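Ubiquitin conjugating enzyme (Agrocybe aegerita, PDB 3WE5) probably carries activated ubiquitin as a thioester and passes it on to target proteins, as an E2 conjugating enzyme of the ubiquitin pathway. Local coordinates at residues 102-107 / 143-148; 106-111 / 152-157; 90-95 / 110-115; 61-66 / 133-138; 72-77 / 96-101. All coordinates share one frame; numbering follows the deposited sequence.

Contacts 1, 2, 3 and 5 are linked through the loop that follows strand 89-92, and contact 4 joins helix 127-140 to the 61-66 loop. Contacts 1 and 2 share V106 and Y107, their centres about 11 Å apart; contacts 2 and 3 share G110 and H111, about 9 Å apart. Contacts 3 and 5 lie about 8 Å apart between centres, on neighbouring strands. H103 NE2 of contact 1 meets M137 O of contact 4 at 3.1 Å. C113, probably the thioester-forming cysteine by its place after the HPN-like segment, belongs to contact 3, and its backbone N lies 2.8 Å from H105 O of contact 1. Contacts 1, 2 and 3 reach the second subunit.

Contact 1 of 5, residues 102-107 / 143-148; sequences VHPHVY and KKERPA
This is a loop-to-loop contact, P147 wedged against P104 and Y107 where the loop ahead of helix 127-140 passes against the loop leaving that helix. The two segments bury 504 Å², through prolines and aliphatic side chains set against rings and backbone carbonyls. The P147 ring lies over one face of the Y107 ring, offset toward the rim, with CG 4.0 Å from the Y107 ring centroid in a CH-pi contact. The same P147 CG is also 3.3 Å from P104 O, and P147 CD is 3.1 Å from V106 O. H103-P104-H105 occupies the place of the HPN signature of E2 enzymes, here HPH. These are the first three residues of a type I turn from H103 to V106, and H103 ND1 accepts from H105 N at 2.9 Å and 161°, which ties the imidazole back to the turn. The P104 and E145 side chains cross at about a right angle. At the outer end V102 spreads its two methyls: CG1 lies 3.7 Å from E145 C, and CG2 stands over one face of the R146 guanidinium, 3.9 Å from NH2. The K144 chain, bent at its third torsion, brings its ammonium to a water held by K144 NZ at 3.0 Å and by V102 N at 2.9 Å. Y107 OH bonds to D149 OD1 and to R152 NH2 of the second subunit.

Contact 2 of 5, residues 106-111 / 152-157; sequences VYSNGH and RYVRTA
Y153 lays its ring on that of Y107 in a face-to-face stack, centroids 4.2 Å apart and planes 29° from parallel. With CG anti to the backbone N (chi1 177°), Y153 points off its helix between that ring and the A157 methyl, which lies over the opposite face. Its hydroxyl ends at the edge of the H111 imidazole, where Y153 OH and H111 ND1 share an almost straight hydrogen bond of 2.6 Å; the two rings meet rim to rim. N109 is folded back over its own backbone (chi1 70°), and N109 OD1 accepts from H111 N at 3.1 Å in an Asx turn, the donor standing above the carbonyl plane. The same fold lays N109 ND2 over the centre of the H111 ring, 3.5 Å from A157 CB. V154 CG2 fills in beside it, 3.6 Å from S108 OG. Helix 150-156 thus rests on the 107-110 turn, bonded through G110 to F92 of strand 89-92; H111 packs on Q91, and R152 of the second subunit on Y153.

Contact 3 of 5, residues 90-95 / 110-115; sequences VQFVVT and GHICAS
V90 O and I112 N hold one water between them, which donates to V90 O at 2.6 Å and accepts from I112 N at 2.8 Å. Next to it the backbones meet directly: F92 N donates to G110 O at 2.8 Å, from a position tilted 27° off the carbonyl plane. G110, at a positive phi of 94°, brings its alpha carbon to 3.3 Å from F92 O in a CA-H...O contact. Beside this bond, I112 turns its CD1 end to the F92 ring, 3.7 Å from F92 CD2, the two side chains crossing at about a right angle; V90 CG1 touches the same methyl at 4.0 Å. On the other side Q91 runs alongside H111, its amide nearly perpendicular to the imidazole, and Q91 OE1 is hydrogen-bonded to R78 NH2. The 110-112 chain thereby follows the edge of strand 89-92 that is not paired with strand 72-78. V90, F92 and I112 face helix 127-140, where L134 and L138 cover them.

Contact 4 of 5, residues 61-66 / 133-138; sequences EVMGNS and TLQSML
Q135 leaves its helix with CG anti to the backbone N (chi1 -172°) and stays extended beyond it, which carries the amide out to E61 O. V62, next along the chain, has CG2 on the side of its own backbone N, anti to the carbonyl carbon, and that methyl meets L138. The polar half is a nearly straight bond: Q135 NE2 donates to E61 O at 2.8 Å with an angle of 167° at the hydrogen. The oxygen lies close to the plane of the Q135 amide. The same NE2 also bonds V43 O, so one amide nitrogen ties two backbone carbonyls to the helix. The apolar half is tight, V62 CG2 resting 3.5 Å from L138 CB and 3.8 Å from L138 CD1 as the two side chains cross. Both V62 methyls also lie near the helix backbone, CG2 4.0 Å from Q135 O. M63 lies at the margin, its CG 4.4 Å from Q135 NE2. Helix 127-140 is thus fixed to the 61-66 segment that follows strand 55-61 in the chain. E61 keeps a backbone bond to G44 there, and further round the helix L134 and L138 lean on V90 and F92 of strand 89-92.

Contact 5 of 5, residues 72-77 / 96-101; sequences AYTLQF and DGKEAP
Y73 and P101 make the close-packed end of this contact, and T74 with K98 the looser one, toward solvent. The P101 ring lies over one face of the tyrosine, offset toward the rim, its CB 3.9 Å from the Y73 ring centroid and 15° off the normal, a CH-pi contact. P101 CD comes within 3.6 Å of Y73 CD1. E99 O reaches the same ring at its edge, in plane, 3.5 Å from Y73 CD1. Contact thus comes to the ring both over a face and at the rim, while the hydroxyl is bonded to E71 OE1. P101 is buried and also packs on F92.

The backbones stand apart at both ends, 7.0 Å from Y73 CA to A100 CA and 7.8 Å from T74 CA to K98 CA; the outer end is loose because a single exposed lysine chain spans it. K98 is extended through its middle torsions, which carries CD and CE along T74, CE 3.2 Å from T74 OG1 and CD 3.8 Å from T74 CB. The bend at its last torsion (chi4 59°) turns only NZ. E99 is exposed too, and its carboxylate leads off from the strand. Here, in the ubiquitin-conjugating (UBC) fold, the loop after the last strand of the four-stranded antiparallel meander runs back beside strand 72-78 on its way to the HPN-like segment beginning at H103.

Contact 1 of 5, residues 102-107 / 143-148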
# COMPACT_ATOMS: atom_id res chain seq x y z
N VAL A 102 5.79 -5.38 -9.61
CA VAL A 102 5.93 -4.92 -8.23
C VAL A 102 5.48 -3.46 -8.17
O VAL A 102 6.14 -2.57 -8.72
CB VAL A 102 7.37 -5.07 -7.72
CG1 VAL A 102 7.46 -4.62 -6.27
CG2 VAL A 102 7.80 -6.51 -7.85
N HIS A 103 4.34 -3.24 -7.52
CA HIS A 103 3.67 -1.95 -7.54
C HIS A 103 2.79 -1.87 -6.29
O HIS A 103 2.26 -2.89 -5.85
CB HIS A 103 2.78 -1.86 -8.80
CG HIS A 103 2.11 -0.54 -8.97
ND1 HIS A 103 0.91 -0.23 -8.37
CD2 HIS A 103 2.46 0.56 -9.68
CE1 HIS A 103 0.57 1.00 -8.67
NE2 HIS A 103 1.49 1.50 -9.48
N PRO A 104 2.65 -0.66 -5.71
CA PRO A 104 1.90 -0.52 -4.45
C PRO A 104 0.42 -0.85 -4.52
O PRO A 104 -0.22 -0.98 -3.47
CB PRO A 104 2.07 0.98 -4.12
CG PRO A 104 3.28 1.41 -4.85
CD PRO A 104 3.29 0.61 -6.12
N HIS A 105 -0.14 -0.96 -5.72
CA HIS A 105 -1.54 -1.33 -5.86
C HIS A 105 -1.72 -2.73 -6.46
O HIS A 105 -2.85 -3.14 -6.76
CB HIS A 105 -2.28 -0.29 -6.69
CG HIS A 105 -2.50 1.00 -5.96
ND1 HIS A 105 -3.68 1.29 -5.30
CD2 HIS A 105 -1.67 2.05 -5.73
CE1 HIS A 105 -3.57 2.48 -4.73
NE2 HIS A 105 -2.37 2.96 -4.98
N VAL A 106 -0.62 -3.47 -6.60
CA VAL A 106 -0.66 -4.83 -7.15
C VAL A 106 -0.11 -5.86 -6.18
O VAL A 106 1.04 -5.79 -5.79
CB VAL A 106 0.10 -4.94 -8.49
CG1 VAL A 106 -0.05 -6.36 -9.07
CG2 VAL A 106 -0.47 -3.93 -9.48
N TYR A 107 -0.96 -6.81 -5.78
CA TYR A 107 -0.54 -7.85 -4.85
C TYR A 107 0.33 -8.89 -5.54
O TYR A 107 0.30 -9.02 -6.76
CB TYR A 107 -1.78 -8.47 -4.19
CG TYR A 107 -2.44 -7.52 -3.23
CD1 TYR A 107 -1.89 -7.31 -1.97
CD2 TYR A 107 -3.56 -6.78 -3.59
CE1 TYR A 107 -2.45 -6.42 -1.08
CE2 TYR A 107 -4.14 -5.89 -2.70
CZ TYR A 107 -3.57 -5.71 -1.45
OH TYR A 107 -4.12 -4.83 -0.56
N LYS A 143 8.56 4.42 -7.59
CA LYS A 143 9.35 3.46 -6.83
C LYS A 143 8.63 2.13 -6.65
O LYS A 143 7.55 2.07 -6.06
CB LYS A 143 9.70 4.04 -5.46
CG LYS A 143 10.23 3.01 -4.47
CD LYS A 143 10.17 3.56 -3.05
CE LYS A 143 10.75 4.96 -3.00
NZ LYS A 143 10.69 5.57 -1.65
N LYS A 144 9.23 1.07 -7.16
CA LYS A 144 8.65 -0.26 -7.10
C LYS A 144 8.64 -0.84 -5.69
O LYS A 144 9.70 -1.12 -5.12
CB LYS A 144 9.44 -1.21 -8.00
CG LYS A 144 9.45 -0.83 -9.46
CD LYS A 144 10.24 -1.85 -10.26
CE LYS A 144 9.74 -3.25 -9.98
NZ LYS A 144 10.63 -4.31 -10.53
N GLU A 145 7.45 -1.02 -5.13
CA GLU A 145 7.31 -1.71 -3.85
C GLU A 145 5.94 -2.36 -3.82
O GLU A 145 5.03 -1.89 -4.49
CB GLU A 145 7.48 -0.73 -2.68
CG GLU A 145 6.40 0.32 -2.55
CD GLU A 145 6.65 1.25 -1.38
OE1 GLU A 145 7.75 1.17 -0.78
OE2 GLU A 145 5.74 2.04 -1.05
N ARG A 146 5.80 -3.44 -3.07
CA ARG A 146 4.53 -4.14 -2.95
C ARG A 146 3.60 -3.36 -2.03
O ARG A 146 4.07 -2.47 -1.31
CB ARG A 146 4.77 -5.57 -2.44
CG ARG A 146 5.44 -6.46 -3.49
CD ARG A 146 5.93 -7.78 -2.93
NE ARG A 146 6.44 -8.67 -3.97
CZ ARG A 146 7.70 -8.69 -4.41
NH1 ARG A 146 8.61 -7.88 -3.89
NH2 ARG A 146 8.05 -9.54 -5.37
N PRO A 147 2.29 -3.68 -2.05
CA PRO A 147 1.33 -3.09 -1.10
C PRO A 147 1.74 -3.38 0.34
O PRO A 147 2.37 -4.40 0.60
CB PRO A 147 0.04 -3.85 -1.39
CG PRO A 147 0.15 -4.22 -2.84
CD PRO A 147 1.60 -4.51 -3.07
N ALA A 148 1.36 -2.50 1.25
CA ALA A 148 1.69 -2.65 2.67
C ALA A 148 1.15 -3.96 3.25
O ALA A 148 1.84 -4.64 4.00
CB ALA A 148 1.16 -1.46 3.47
O HOH W 1 8.05 -5.63 -11.42

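Contact 2 of 5, residues 106-111 / 152-157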
# COMPACT_ATOMS: atom_id res chain seq x y z
N VAL A 106 -0.62 -3.47 -6.60
CA VAL A 106 -0.66 -4.83 -7.15
C VAL A 106 -0.11 -5.86 -6.18
O VAL A 106 1.04 -5.79 -5.79
CB VAL A 106 0.10 -4.94 -8.49
CG1 VAL A 106 -0.05 -6.36 -9.07
CG2 VAL A 106 -0.47 -3.93 -9.48
N TYR A 107 -0.96 -6.81 -5.78
CA TYR A 107 -0.54 -7.85 -4.85
C TYR A 107 0.33 -8.89 -5.54
O TYR A 107 0.30 -9.02 -6.76
CB TYR A 107 -1.78 -8.47 -4.19
CG TYR A 107 -2.44 -7.52 -3.23
CD1 TYR A 107 -1.89 -7.31 -1.97
CD2 TYR A 107 -3.56 -6.78 -3.59
CE1 TYR A 107 -2.45 -6.42 -1.08
CE2 TYR A 107 -4.14 -5.89 -2.70
CZ TYR A 107 -3.57 -5.71 -1.45
OH TYR A 107 -4.12 -4.83 -0.56
N SER A 108 1.13 -9.62 -4.78
CA SER A 108 2.05 -10.60 -5.35
C SER A 108 1.32 -11.77 -6.01
O SER A 108 1.91 -12.51 -6.81
CB SER A 108 3.03 -11.10 -4.28
OG SER A 108 2.33 -11.76 -3.23
N ASN A 109 0.05 -11.96 -5.67
CA ASN A 109 -0.77 -12.96 -6.30
C ASN A 109 -1.45 -12.43 -7.56
O ASN A 109 -2.25 -13.12 -8.17
CB ASN A 109 -1.82 -13.52 -5.33
CG ASN A 109 -2.91 -12.51 -5.00
OD1 ASN A 109 -2.78 -11.31 -5.26
ND2 ASN A 109 -3.98 -12.99 -4.38
N GLY A 110 -1.14 -11.19 -7.93
CA GLY A 110 -1.67 -10.62 -9.17
C GLY A 110 -2.93 -9.80 -9.02
O GLY A 110 -3.33 -9.10 -9.96
N HIS A 111 -3.58 -9.89 -7.86
CA HIS A 111 -4.80 -9.13 -7.63
C HIS A 111 -4.48 -7.64 -7.62
O HIS A 111 -3.38 -7.24 -7.22
CB HIS A 111 -5.44 -9.53 -6.31
CG HIS A 111 -6.02 -10.91 -6.32
ND1 HIS A 111 -6.86 -11.36 -5.33
CD2 HIS A 111 -5.90 -11.92 -7.21
CE1 HIS A 111 -7.23 -12.60 -5.61
NE2 HIS A 111 -6.66 -12.96 -6.75
N ARG A 152 -0.42 -10.31 4.32
CA ARG A 152 -1.70 -10.50 5.00
C ARG A 152 -2.79 -10.83 3.99
O ARG A 152 -3.51 -11.83 4.14
CB ARG A 152 -2.06 -9.24 5.79
CG ARG A 152 -3.33 -9.36 6.62
CD ARG A 152 -3.34 -8.39 7.81
NE ARG A 152 -3.70 -7.02 7.43
CZ ARG A 152 -2.83 -6.02 7.32
NH1 ARG A 152 -1.54 -6.23 7.58
NH2 ARG A 152 -3.24 -4.81 6.97
N TYR A 153 -2.91 -9.99 2.97
CA TYR A 153 -3.91 -10.19 1.93
C TYR A 153 -3.77 -11.54 1.22
O TYR A 153 -4.75 -12.26 1.04
CB TYR A 153 -3.87 -9.06 0.90
CG TYR A 153 -4.87 -9.28 -0.22
CD1 TYR A 153 -6.22 -9.03 -0.03
CD2 TYR A 153 -4.45 -9.74 -1.46
CE1 TYR A 153 -7.13 -9.23 -1.04
CE2 TYR A 153 -5.35 -9.96 -2.48
CZ TYR A 153 -6.69 -9.70 -2.26
OH TYR A 153 -7.60 -9.91 -3.27
N VAL A 154 -2.55 -11.86 0.79
CA VAL A 154 -2.35 -12.98 -0.12
C VAL A 154 -2.62 -14.34 0.55
O VAL A 154 -3.08 -15.29 -0.10
CB VAL A 154 -0.97 -12.91 -0.81
CG1 VAL A 154 -0.63 -14.21 -1.50
CG2 VAL A 154 -0.94 -11.74 -1.81
N ARG A 155 -2.38 -14.42 1.85
CA ARG A 155 -2.59 -15.67 2.60
C ARG A 155 -4.04 -16.14 2.55
O ARG A 155 -4.30 -17.34 2.43
CB ARG A 155 -2.18 -15.49 4.06
CG ARG A 155 -0.69 -15.51 4.31
CD ARG A 155 -0.38 -15.77 5.78
NE ARG A 155 -0.61 -14.60 6.61
CZ ARG A 155 0.30 -13.65 6.83
NH1 ARG A 155 1.50 -13.75 6.27
NH2 ARG A 155 0.01 -12.61 7.61
N THR A 156 -4.97 -15.20 2.65
CA THR A 156 -6.39 -15.54 2.76
C THR A 156 -7.19 -15.17 1.51
O THR A 156 -8.42 -15.31 1.48
CB THR A 156 -7.01 -14.84 3.99
OG1 THR A 156 -8.42 -15.11 4.05
CG2 THR A 156 -6.80 -13.35 3.90
N ALA A 157 -6.50 -14.73 0.46
CA ALA A 157 -7.16 -14.23 -0.75
C ALA A 157 -7.92 -15.30 -1.55
O ALA A 157 -7.39 -16.38 -1.82
CB ALA A 157 -6.16 -13.49 -1.64
O HOH W 2 -3.64 -16.05 -3.24

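Contact 3 of 5, residues 90-95 / 110-115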
# COMPACT_ATOMS: atom_id res chain seq x y z
N VAL A 90 -10.32 -8.60 -12.69
CA VAL A 90 -9.08 -8.33 -13.42
C VAL A 90 -7.85 -8.57 -12.54
O VAL A 90 -7.78 -8.07 -11.41
CB VAL A 90 -9.09 -6.87 -13.92
CG1 VAL A 90 -7.82 -6.58 -14.74
CG2 VAL A 90 -10.31 -6.59 -14.76
N GLN A 91 -6.88 -9.33 -13.04
CA GLN A 91 -5.68 -9.62 -12.29
C GLN A 91 -4.51 -9.89 -13.23
O GLN A 91 -4.70 -10.36 -14.38
CB GLN A 91 -5.91 -10.82 -11.35
CG GLN A 91 -6.20 -12.11 -12.10
CD GLN A 91 -7.10 -13.04 -11.29
OE1 GLN A 91 -8.32 -13.02 -11.43
NE2 GLN A 91 -6.49 -13.87 -10.45
N PHE A 92 -3.31 -9.57 -12.77
CA PHE A 92 -2.11 -9.99 -13.48
C PHE A 92 -1.95 -11.48 -13.24
O PHE A 92 -2.22 -11.98 -12.13
CB PHE A 92 -0.88 -9.20 -13.02
CG PHE A 92 -0.88 -7.76 -13.49
CD1 PHE A 92 -0.50 -7.45 -14.79
CD2 PHE A 92 -1.29 -6.73 -12.65
CE1 PHE A 92 -0.51 -6.11 -15.26
CE2 PHE A 92 -1.29 -5.39 -13.10
CZ PHE A 92 -0.90 -5.08 -14.40
N VAL A 93 -1.53 -12.18 -14.29
CA VAL A 93 -1.29 -13.62 -14.25
C VAL A 93 0.04 -13.95 -13.59
O VAL A 93 1.08 -13.33 -13.88
CB VAL A 93 -1.39 -14.23 -15.65
CG1 VAL A 93 -1.03 -15.73 -15.64
CG2 VAL A 93 -2.79 -14.06 -16.19
N VAL A 94 0.01 -14.90 -12.67
CA VAL A 94 1.24 -15.27 -11.97
C VAL A 94 1.52 -16.76 -12.07
O VAL A 94 2.28 -17.31 -11.26
CB VAL A 94 1.23 -14.82 -10.49
CG1 VAL A 94 1.22 -13.31 -10.41
CG2 VAL A 94 0.03 -15.41 -9.73
N THR A 95 0.91 -17.40 -13.06
CA THR A 95 1.16 -18.82 -13.32
C THR A 95 2.34 -19.01 -14.26
O THR A 95 2.74 -18.08 -14.97
CB THR A 95 -0.07 -19.52 -13.93
OG1 THR A 95 -0.52 -18.78 -15.08
CG2 THR A 95 -1.21 -19.59 -12.92
N GLY A 110 -1.14 -11.19 -7.93
CA GLY A 110 -1.67 -10.62 -9.17
C GLY A 110 -2.93 -9.80 -9.02
O GLY A 110 -3.33 -9.10 -9.96
N HIS A 111 -3.58 -9.89 -7.86
CA HIS A 111 -4.80 -9.13 -7.63
C HIS A 111 -4.48 -7.64 -7.62
O HIS A 111 -3.38 -7.24 -7.22
CB HIS A 111 -5.44 -9.53 -6.31
CG HIS A 111 -6.02 -10.91 -6.32
ND1 HIS A 111 -6.86 -11.36 -5.33
CD2 HIS A 111 -5.90 -11.92 -7.21
CE1 HIS A 111 -7.23 -12.60 -5.61
NE2 HIS A 111 -6.66 -12.96 -6.75
N ILE A 112 -5.43 -6.83 -8.05
CA ILE A 112 -5.18 -5.40 -8.24
C ILE A 112 -6.12 -4.56 -7.40
O ILE A 112 -7.33 -4.78 -7.41
CB ILE A 112 -5.38 -5.02 -9.72
CG1 ILE A 112 -4.43 -5.81 -10.63
CG2 ILE A 112 -5.24 -3.50 -9.91
CD1 ILE A 112 -4.85 -5.82 -12.10
N CYS A 113 -5.58 -3.58 -6.68
CA CYS A 113 -6.42 -2.58 -6.02
C CYS A 113 -6.50 -1.31 -6.87
O CYS A 113 -5.57 -0.50 -6.90
CB CYS A 113 -5.86 -2.25 -4.63
SG CYS A 113 -6.95 -1.18 -3.65
N ALA A 114 -7.60 -1.13 -7.59
CA ALA A 114 -7.77 0.06 -8.42
C ALA A 114 -9.23 0.41 -8.43
O ALA A 114 -10.08 -0.48 -8.50
CB ALA A 114 -7.28 -0.20 -9.83
N SER A 115 -9.54 1.70 -8.34
CA SER A 115 -10.92 2.16 -8.26
C SER A 115 -11.78 1.79 -9.47
O SER A 115 -12.98 1.53 -9.32
CB SER A 115 -10.98 3.67 -7.98
OG SER A 115 -10.21 4.41 -8.91
O HOH W 3 -7.89 -7.90 -8.79

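Contact 4 of 5, residues 61-66 / 133-138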
# COMPACT_ATOMS: atom_id res chain seq x y z
N GLU A 61 2.48 -3.53 -21.77
CA GLU A 61 3.83 -2.97 -21.63
C GLU A 61 3.68 -1.49 -21.36
O GLU A 61 2.90 -0.81 -22.03
CB GLU A 61 4.65 -3.17 -22.90
CG GLU A 61 6.03 -2.52 -22.80
CD GLU A 61 6.97 -2.96 -23.90
OE1 GLU A 61 6.63 -3.94 -24.61
OE2 GLU A 61 8.04 -2.32 -24.04
N VAL A 62 4.42 -0.98 -20.38
CA VAL A 62 4.35 0.43 -20.04
C VAL A 62 5.38 1.12 -20.92
O VAL A 62 6.54 0.69 -20.98
CB VAL A 62 4.72 0.66 -18.58
CG1 VAL A 62 4.59 2.14 -18.23
CG2 VAL A 62 3.81 -0.18 -17.65
N MET A 63 4.95 2.18 -21.59
CA MET A 63 5.80 2.90 -22.53
C MET A 63 6.37 4.13 -21.84
O MET A 63 6.05 4.41 -20.68
CB MET A 63 5.01 3.35 -23.75
CG MET A 63 4.24 2.21 -24.48
SD MET A 63 5.32 0.86 -24.95
CE MET A 63 6.34 1.63 -26.22
N GLY A 64 7.20 4.87 -22.56
CA GLY A 64 7.84 6.02 -21.97
C GLY A 64 8.83 5.64 -20.88
O GLY A 64 9.33 4.51 -20.82
N ASN A 65 9.12 6.62 -20.03
CA ASN A 65 10.01 6.37 -18.91
C ASN A 65 9.23 5.84 -17.72
O ASN A 65 8.28 6.48 -17.25
CB ASN A 65 10.76 7.65 -18.53
CG ASN A 65 11.79 8.04 -19.58
OD1 ASN A 65 12.75 7.30 -19.81
ND2 ASN A 65 11.61 9.20 -20.20
N SER A 66 9.61 4.67 -17.24
CA SER A 66 8.93 4.06 -16.10
C SER A 66 9.82 3.07 -15.40
O SER A 66 10.94 2.77 -15.84
CB SER A 66 7.66 3.34 -16.57
OG SER A 66 7.99 2.08 -17.11
N THR A 133 -5.98 2.37 -18.28
CA THR A 133 -5.90 2.84 -16.90
C THR A 133 -4.84 2.13 -16.07
O THR A 133 -4.09 2.76 -15.33
CB THR A 133 -7.30 2.73 -16.19
OG1 THR A 133 -8.26 3.49 -16.92
CG2 THR A 133 -7.23 3.25 -14.76
N LEU A 134 -4.76 0.81 -16.18
CA LEU A 134 -3.78 0.06 -15.42
C LEU A 134 -2.36 0.31 -15.95
O LEU A 134 -1.39 0.35 -15.17
CB LEU A 134 -4.10 -1.45 -15.45
CG LEU A 134 -5.41 -1.82 -14.76
CD1 LEU A 134 -5.68 -3.31 -14.89
CD2 LEU A 134 -5.40 -1.44 -13.28
N GLN A 135 -2.24 0.48 -17.26
CA GLN A 135 -0.94 0.83 -17.86
C GLN A 135 -0.45 2.17 -17.30
O GLN A 135 0.73 2.29 -16.94
CB GLN A 135 -1.10 0.94 -19.37
CG GLN A 135 0.20 1.11 -20.19
CD GLN A 135 -0.13 1.35 -21.64
OE1 GLN A 135 -1.06 2.10 -21.96
NE2 GLN A 135 0.61 0.71 -22.54
N SER A 136 -1.36 3.13 -17.20
CA SER A 136 -1.06 4.46 -16.65
C SER A 136 -0.76 4.43 -15.16
O SER A 136 0.06 5.21 -14.66
CB SER A 136 -2.25 5.40 -16.90
OG SER A 136 -2.43 5.65 -18.28
N MET A 137 -1.44 3.55 -14.43
CA MET A 137 -1.16 3.37 -13.02
C MET A 137 0.27 2.85 -12.82
O MET A 137 0.98 3.30 -11.92
CB MET A 137 -2.16 2.37 -12.41
CG MET A 137 -1.84 1.92 -10.98
SD MET A 137 -2.75 0.43 -10.54
CE MET A 137 -1.69 -0.83 -11.23
N LEU A 138 0.68 1.92 -13.67
CA LEU A 138 2.04 1.41 -13.60
C LEU A 138 3.01 2.55 -13.97
O LEU A 138 4.06 2.72 -13.33
CB LEU A 138 2.22 0.19 -14.51
CG LEU A 138 1.53 -1.14 -14.14
CD1 LEU A 138 1.82 -2.20 -15.18
CD2 LEU A 138 2.01 -1.63 -12.80

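Contact 5 of 5, residues 72-77 / 96-101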
# COMPACT_ATOMS: atom_id res chain seq x y z
N ALA A 72 6.80 -6.98 -20.34
CA ALA A 72 5.42 -7.23 -20.72
C ALA A 72 4.75 -8.12 -19.67
O ALA A 72 5.26 -9.20 -19.34
CB ALA A 72 5.33 -7.88 -22.08
N TYR A 73 3.63 -7.66 -19.13
CA TYR A 73 2.93 -8.42 -18.10
C TYR A 73 1.66 -8.95 -18.69
O TYR A 73 1.06 -8.32 -19.54
CB TYR A 73 2.60 -7.53 -16.90
CG TYR A 73 3.86 -7.02 -16.26
CD1 TYR A 73 4.51 -7.78 -15.32
CD2 TYR A 73 4.40 -5.79 -16.63
CE1 TYR A 73 5.66 -7.35 -14.73
CE2 TYR A 73 5.58 -5.34 -16.04
CZ TYR A 73 6.20 -6.13 -15.09
OH TYR A 73 7.37 -5.74 -14.46
N THR A 74 1.21 -10.11 -18.21
CA THR A 74 -0.02 -10.68 -18.72
C THR A 74 -1.16 -10.31 -17.78
O THR A 74 -1.07 -10.52 -16.57
CB THR A 74 0.12 -12.20 -18.84
OG1 THR A 74 1.12 -12.48 -19.83
CG2 THR A 74 -1.18 -12.85 -19.27
N LEU A 75 -2.22 -9.77 -18.37
CA LEU A 75 -3.40 -9.28 -17.62
C LEU A 75 -4.61 -10.09 -18.04
O LEU A 75 -4.90 -10.22 -19.23
CB LEU A 75 -3.62 -7.79 -17.94
CG LEU A 75 -4.72 -7.04 -17.18
CD1 LEU A 75 -4.37 -6.98 -15.68
CD2 LEU A 75 -4.89 -5.61 -17.75
N GLN A 76 -5.33 -10.63 -17.05
CA GLN A 76 -6.49 -11.49 -17.31
C GLN A 76 -7.77 -10.76 -16.91
O GLN A 76 -7.80 -10.11 -15.87
CB GLN A 76 -6.33 -12.76 -16.48
CG GLN A 76 -7.48 -13.78 -16.55
CD GLN A 76 -7.21 -14.91 -15.56
OE1 GLN A 76 -6.42 -15.80 -15.84
NE2 GLN A 76 -7.80 -14.83 -14.38
N PHE A 77 -8.77 -10.84 -17.78
CA PHE A 77 -10.12 -10.36 -17.51
C PHE A 77 -11.04 -11.56 -17.41
O PHE A 77 -11.04 -12.40 -18.30
CB PHE A 77 -10.62 -9.49 -18.66
CG PHE A 77 -9.98 -8.15 -18.70
CD1 PHE A 77 -8.67 -8.02 -19.12
CD2 PHE A 77 -10.69 -7.02 -18.31
CE1 PHE A 77 -8.06 -6.74 -19.14
CE2 PHE A 77 -10.11 -5.79 -18.34
CZ PHE A 77 -8.79 -5.64 -18.73
N ASP A 96 2.89 -20.22 -14.26
CA ASP A 96 3.92 -20.59 -15.24
C ASP A 96 5.13 -19.67 -15.26
O ASP A 96 5.62 -19.31 -16.34
CB ASP A 96 3.31 -20.66 -16.64
CG ASP A 96 2.07 -21.53 -16.69
OD1 ASP A 96 2.21 -22.74 -16.46
OD2 ASP A 96 0.98 -20.99 -16.95
N GLY A 97 5.61 -19.27 -14.09
CA GLY A 97 6.80 -18.44 -14.02
C GLY A 97 6.55 -16.96 -14.22
O GLY A 97 7.46 -16.14 -14.11
N LYS A 98 5.30 -16.61 -14.53
CA LYS A 98 4.95 -15.20 -14.68
C LYS A 98 4.92 -14.53 -13.33
O LYS A 98 4.52 -15.14 -12.33
CB LYS A 98 3.60 -15.04 -15.38
CG LYS A 98 3.65 -15.35 -16.85
CD LYS A 98 2.32 -15.04 -17.50
CE LYS A 98 2.37 -15.31 -18.99
NZ LYS A 98 2.73 -16.73 -19.24
N GLU A 99 5.31 -13.26 -13.29
CA GLU A 99 5.27 -12.53 -12.03
C GLU A 99 4.46 -11.27 -12.20
O GLU A 99 4.42 -10.69 -13.29
CB GLU A 99 6.69 -12.21 -11.55
CG GLU A 99 7.58 -13.46 -11.41
CD GLU A 99 8.83 -13.22 -10.56
OE1 GLU A 99 8.68 -12.83 -9.38
OE2 GLU A 99 9.95 -13.44 -11.08
N ALA A 100 3.80 -10.83 -11.13
CA ALA A 100 3.04 -9.58 -11.18
C ALA A 100 4.01 -8.42 -11.14
O ALA A 100 5.11 -8.55 -10.59
CB ALA A 100 2.06 -9.49 -10.00
N PRO A 101 3.62 -7.29 -11.73
CA PRO A 101 4.51 -6.13 -11.55
C PRO A 101 4.60 -5.78 -10.07
O PRO A 101 3.60 -5.91 -9.35
CB PRO A 101 3.78 -5.01 -12.31
CG PRO A 101 2.34 -5.50 -12.44
CD PRO A 101 2.42 -6.97 -12.51